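Local coordinates for phosphate-binding protein PstS (PDB 4N13) that binds inorganic phosphate with micromolar affinity as the solute-binding lipoprotein of the PstSACB ABC transporter, which imports phosphate, at residues I97-I102 with N201-N206; I60-I65 with Y234-V239. All coordinates share one frame; numbering follows the deposited sequence.

Interaction 1: I97-I102 with N201-N206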
# COMPACT_ATOMS: atom_id res chain seq x y z
N ILE A 97 25.89 4.35 -2.96
CA ILE A 97 25.51 5.25 -1.87
C ILE A 97 25.52 4.41 -0.59
O ILE A 97 24.87 3.37 -0.51
CB ILE A 97 24.13 5.97 -2.06
CG1 ILE A 97 23.02 5.32 -1.22
CG2 ILE A 97 23.75 6.07 -3.54
CD1 ILE A 97 21.70 6.07 -1.27
N LYS A 98 26.30 4.85 0.39
CA LYS A 98 26.53 4.05 1.58
C LYS A 98 25.45 4.24 2.63
O LYS A 98 25.42 3.53 3.63
CB LYS A 98 27.90 4.38 2.18
CG LYS A 98 28.23 5.86 2.21
CD LYS A 98 29.48 6.13 3.05
CE LYS A 98 30.66 5.30 2.58
NZ LYS A 98 31.87 5.52 3.43
N ILE A 99 24.54 5.19 2.39
CA ILE A 99 23.46 5.43 3.36
C ILE A 99 22.57 4.19 3.39
O ILE A 99 22.26 3.59 2.35
CB ILE A 99 22.63 6.68 3.01
CG1 ILE A 99 21.77 6.43 1.78
CG2 ILE A 99 23.50 7.92 2.84
CD1 ILE A 99 20.32 6.22 2.12
N THR A 100 22.18 3.79 4.59
CA THR A 100 21.38 2.59 4.79
C THR A 100 19.99 2.87 5.37
O THR A 100 19.11 2.03 5.29
CB THR A 100 22.09 1.59 5.72
OG1 THR A 100 22.23 2.15 7.03
CG2 THR A 100 23.47 1.27 5.19
N ASN A 101 19.83 4.07 5.93
CA ASN A 101 18.64 4.46 6.65
C ASN A 101 18.24 5.89 6.32
O ASN A 101 19.10 6.72 6.04
CB ASN A 101 18.92 4.40 8.16
CG ASN A 101 17.70 4.79 8.99
OD1 ASN A 101 16.66 4.13 8.94
ND2 ASN A 101 17.81 5.89 9.73
N ILE A 102 16.95 6.17 6.39
CA ILE A 102 16.46 7.52 6.17
C ILE A 102 15.20 7.70 6.99
O ILE A 102 14.43 6.77 7.19
CB ILE A 102 16.21 7.78 4.66
CG1 ILE A 102 16.03 9.27 4.40
CG2 ILE A 102 15.06 6.94 4.14
CD1 ILE A 102 16.27 9.66 3.01
N ASN A 201 20.22 -1.93 -2.95
CA ASN A 201 20.06 -1.83 -1.50
C ASN A 201 18.69 -1.32 -1.13
O ASN A 201 18.26 -0.32 -1.64
CB ASN A 201 21.11 -0.88 -0.91
CG ASN A 201 21.28 -1.09 0.60
OD1 ASN A 201 21.69 -2.16 1.04
ND2 ASN A 201 20.86 -0.11 1.39
N ILE A 202 18.02 -2.02 -0.20
CA ILE A 202 16.75 -1.58 0.34
C ILE A 202 17.00 -0.77 1.60
O ILE A 202 17.66 -1.24 2.53
CB ILE A 202 15.87 -2.79 0.71
CG1 ILE A 202 15.58 -3.64 -0.54
CG2 ILE A 202 14.56 -2.31 1.36
CD1 ILE A 202 15.06 -5.02 -0.25
N LEU A 203 16.46 0.44 1.65
CA LEU A 203 16.64 1.31 2.80
C LEU A 203 15.75 0.91 3.97
O LEU A 203 14.59 0.53 3.78
CB LEU A 203 16.30 2.76 2.44
CG LEU A 203 17.23 3.44 1.46
CD1 LEU A 203 16.70 4.82 1.10
CD2 LEU A 203 18.67 3.51 1.97
N SER A 204 16.26 1.05 5.18
CA SER A 204 15.37 1.14 6.33
C SER A 204 14.80 2.55 6.40
O SER A 204 15.42 3.53 5.94
CB SER A 204 16.10 0.77 7.64
OG SER A 204 17.19 1.62 7.93
N VAL A 205 13.58 2.64 6.94
CA VAL A 205 12.88 3.91 7.09
C VAL A 205 12.58 4.08 8.57
O VAL A 205 12.00 3.19 9.21
CB VAL A 205 11.57 3.92 6.26
CG1 VAL A 205 10.81 5.23 6.45
CG2 VAL A 205 11.89 3.73 4.79
N ASN A 206 13.03 5.18 9.15
CA ASN A 206 12.91 5.40 10.60
C ASN A 206 13.53 4.20 11.33
O ASN A 206 12.95 3.69 12.29
CB ASN A 206 11.46 5.58 11.07
CG ASN A 206 10.72 6.65 10.33
OD1 ASN A 206 11.29 7.61 9.84
ND2 ASN A 206 9.41 6.52 10.33
O HOH W 1 19.66 -0.36 4.21

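Interaction 2: I60-I65 with Y234-V239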
# COMPACT_ATOMS: atom_id res chain seq x y z
N ILE A 60 -26.22 0.15 -0.13
CA ILE A 60 -25.95 -0.59 -1.35
C ILE A 60 -25.02 -1.78 -1.10
O ILE A 60 -25.17 -2.83 -1.71
CB ILE A 60 -25.37 0.36 -2.41
CG1 ILE A 60 -26.34 1.53 -2.64
CG2 ILE A 60 -25.07 -0.37 -3.72
CD1 ILE A 60 -27.73 1.11 -2.97
N TYR A 61 -24.06 -1.60 -0.19
CA TYR A 61 -23.15 -2.66 0.22
C TYR A 61 -23.32 -2.91 1.72
O TYR A 61 -23.64 -1.97 2.47
CB TYR A 61 -21.70 -2.24 -0.04
CG TYR A 61 -21.43 -1.89 -1.48
CD1 TYR A 61 -21.78 -2.76 -2.50
CD2 TYR A 61 -20.87 -0.68 -1.83
CE1 TYR A 61 -21.55 -2.45 -3.82
CE2 TYR A 61 -20.64 -0.35 -3.17
CZ TYR A 61 -21.00 -1.25 -4.16
OH TYR A 61 -20.79 -0.97 -5.49
N LYS A 62 -23.08 -4.15 2.16
CA LYS A 62 -22.99 -4.48 3.58
C LYS A 62 -21.55 -4.42 4.11
O LYS A 62 -21.33 -4.36 5.31
CB LYS A 62 -23.57 -5.86 3.84
CG LYS A 62 -25.07 -5.91 3.75
CD LYS A 62 -25.59 -7.29 4.10
CE LYS A 62 -27.08 -7.43 3.85
NZ LYS A 62 -27.49 -8.84 3.97
N ILE A 63 -20.57 -4.47 3.20
CA ILE A 63 -19.16 -4.37 3.56
C ILE A 63 -18.52 -3.49 2.51
O ILE A 63 -18.81 -3.64 1.33
CB ILE A 63 -18.44 -5.75 3.54
CG1 ILE A 63 -19.13 -6.75 4.48
CG2 ILE A 63 -16.97 -5.60 3.86
CD1 ILE A 63 -18.62 -8.17 4.34
N ALA A 64 -17.61 -2.61 2.93
CA ALA A 64 -16.74 -1.88 2.01
C ALA A 64 -15.30 -2.29 2.26
O ALA A 64 -14.91 -2.53 3.40
CB ALA A 64 -16.88 -0.38 2.18
N ILE A 65 -14.52 -2.36 1.19
CA ILE A 65 -13.09 -2.64 1.30
C ILE A 65 -12.34 -1.38 0.90
O ILE A 65 -12.53 -0.88 -0.21
CB ILE A 65 -12.66 -3.79 0.40
CG1 ILE A 65 -13.50 -5.03 0.67
CG2 ILE A 65 -11.18 -4.05 0.61
CD1 ILE A 65 -13.33 -5.60 2.07
N TYR A 234 -24.05 -4.32 15.33
CA TYR A 234 -24.24 -5.75 15.15
C TYR A 234 -24.51 -6.09 13.69
O TYR A 234 -25.46 -5.62 13.07
CB TYR A 234 -25.39 -6.25 16.01
CG TYR A 234 -25.11 -6.08 17.48
CD1 TYR A 234 -25.58 -4.97 18.16
CD2 TYR A 234 -24.35 -7.01 18.17
CE1 TYR A 234 -25.31 -4.80 19.50
CE2 TYR A 234 -24.08 -6.84 19.51
CZ TYR A 234 -24.56 -5.74 20.17
OH TYR A 234 -24.30 -5.57 21.51
N GLU A 235 -23.64 -6.92 13.13
CA GLU A 235 -23.76 -7.31 11.74
C GLU A 235 -24.64 -8.54 11.58
O GLU A 235 -24.79 -9.35 12.50
CB GLU A 235 -22.38 -7.58 11.14
CG GLU A 235 -21.39 -6.42 11.26
CD GLU A 235 -21.88 -5.13 10.62
OE1 GLU A 235 -22.49 -5.18 9.54
OE2 GLU A 235 -21.64 -4.05 11.20
N ASP A 236 -25.23 -8.66 10.40
CA ASP A 236 -25.85 -9.90 9.99
C ASP A 236 -24.83 -11.03 10.17
O ASP A 236 -23.63 -10.85 9.95
CB ASP A 236 -26.23 -9.83 8.51
CG ASP A 236 -27.29 -8.82 8.21
OD1 ASP A 236 -28.01 -8.40 9.15
OD2 ASP A 236 -27.41 -8.46 7.02
N LYS A 237 -25.31 -12.20 10.56
CA LYS A 237 -24.45 -13.36 10.68
C LYS A 237 -23.70 -13.64 9.37
O LYS A 237 -22.54 -14.03 9.41
CB LYS A 237 -25.27 -14.60 11.09
CG LYS A 237 -24.41 -15.82 11.29
CD LYS A 237 -25.17 -16.99 11.85
CE LYS A 237 -24.22 -18.15 12.09
NZ LYS A 237 -24.87 -19.30 12.78
N SER A 238 -24.36 -13.44 8.24
CA SER A 238 -23.75 -13.73 6.95
C SER A 238 -22.52 -12.87 6.73
O SER A 238 -21.53 -13.31 6.14
CB SER A 238 -24.77 -13.50 5.84
OG SER A 238 -25.24 -12.16 5.87
N VAL A 239 -22.57 -11.63 7.21
CA VAL A 239 -21.47 -10.69 7.11
C VAL A 239 -20.34 -11.11 8.07
O VAL A 239 -19.16 -11.19 7.68
CB VAL A 239 -21.97 -9.27 7.43
CG1 VAL A 239 -20.83 -8.30 7.69
CG2 VAL A 239 -22.88 -8.80 6.32
O HOH W 2 -22.35 -3.18 7.58

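Interaction 1: I97-I102 with N201-N206
N101 pairs with S204, and I102 with V205, as two short parallel strands, the CA atoms of N101 and S204 lying 4.7 Å apart. Three backbone hydrogen bonds hold the register. S204 N donates to T100 O at 3.0 Å, I102 N donates to S204 O at 3.1 Å, and N206 N donates to I102 O at 2.9 Å. All three carbonyls also receive CA-H...O contacts, the shortest from V205 CA to I102 O at 3.3 Å.

One side-chain bond runs beside them. S204 OG donates to N101 OD1 at 2.8 Å, meeting it at a C=O...O angle of 110°, with the hydroxyl tilted 18° from the amide plane. N101 places its amide there by setting CG anti to the backbone N (chi1 -179°), and OD1 also accepts from S207 N.

Toward N201, a water bridges the segments, donating to T100 O and I202 O and accepting from N201 ND2.

The apolar part centres on L203, whose CD1 approaches I102 CG2 at 4.1 Å, while I102 also packs on L107 and I110 of helix 104-111.

T100 O thus accepts from both an amide and a water, and N101 OD1 from a hydroxyl and an amide, so each oxygen is held by two donors, while L203 and I102 meet on the face of the pairing opposite N101 and S204.

Interaction 2: I60-I65 with Y234-V239
This is a small, mixed polar and apolar contact at the periphery of the fold, where the turn leading into strand 63-66 meets the first turn of helix 237-246; it buries 203 Å² in all, and no backbone-to-backbone bond joins the two segments directly.

The charged element is a salt bridge between K62 and D236. K62 NZ donates to D236 OD2 at 3.1 Å and meets that oxygen nearly in line with its C-O bond, the two side chains crossing at about a right angle. The lysine chain is extended beyond CG (chi2 -177°, chi3 -173°), which carries the ammonium across to the carboxylate. NZ also donates to I13 O of strand 12-18, its strongest polar partner, so the lysine joins three parts of the chain. D236 occupies the N-cap position of the helix, yet its carboxylate makes no capping bond and is turned to the lysine instead.

V239 supplies the apolar half by dividing its two methyls between neighbouring residues. CG2 lies against the aliphatic part of K62, 3.8 Å from CD, as the two side chains pass at a slant. CG1 meets I63 tip to tip, 3.9 Å from CG1 of that isoleucine. I63 also touches V14 and I228 of the neighbouring strands and I243 of the helix, so it lies between sheet and helix.

A water completes the contact, donating to K62 O at 2.8 Å and to E235 OE1 at 2.8 Å.

A helix laid against a sheet whose strand 63-66 runs parallel to 12-18 is the alpha/beta architecture of a periplasmic binding protein lobe. The phosphate-binding residues inferred by similarity are not part of the contact; the side chain of I63 is about 11 Å from that of S19.

From the N terminus, the chain first reaches 60-65, whose partner 234-239 comes 169 residues later, so interaction 2 closes the wide loop. Inside it lies interaction 1, joining 97-102 to 201-206 across 99 residues; the two are nested and do not cross. Their centres are 42 Å apart on opposite sides of the chain's centre, and their nearest atoms are about 25 Å apart, so neither touches the other. Both nevertheless reach one mixed sheet: interaction 1 adds strand 101-102 alongside 201-205, whereas interaction 2 sets the start of helix 237-246 against the strand 63-66 region. Strand 80-93 pairs with 201-205 and with 223-230, which pairs in turn with 63-66 and so connects these regions.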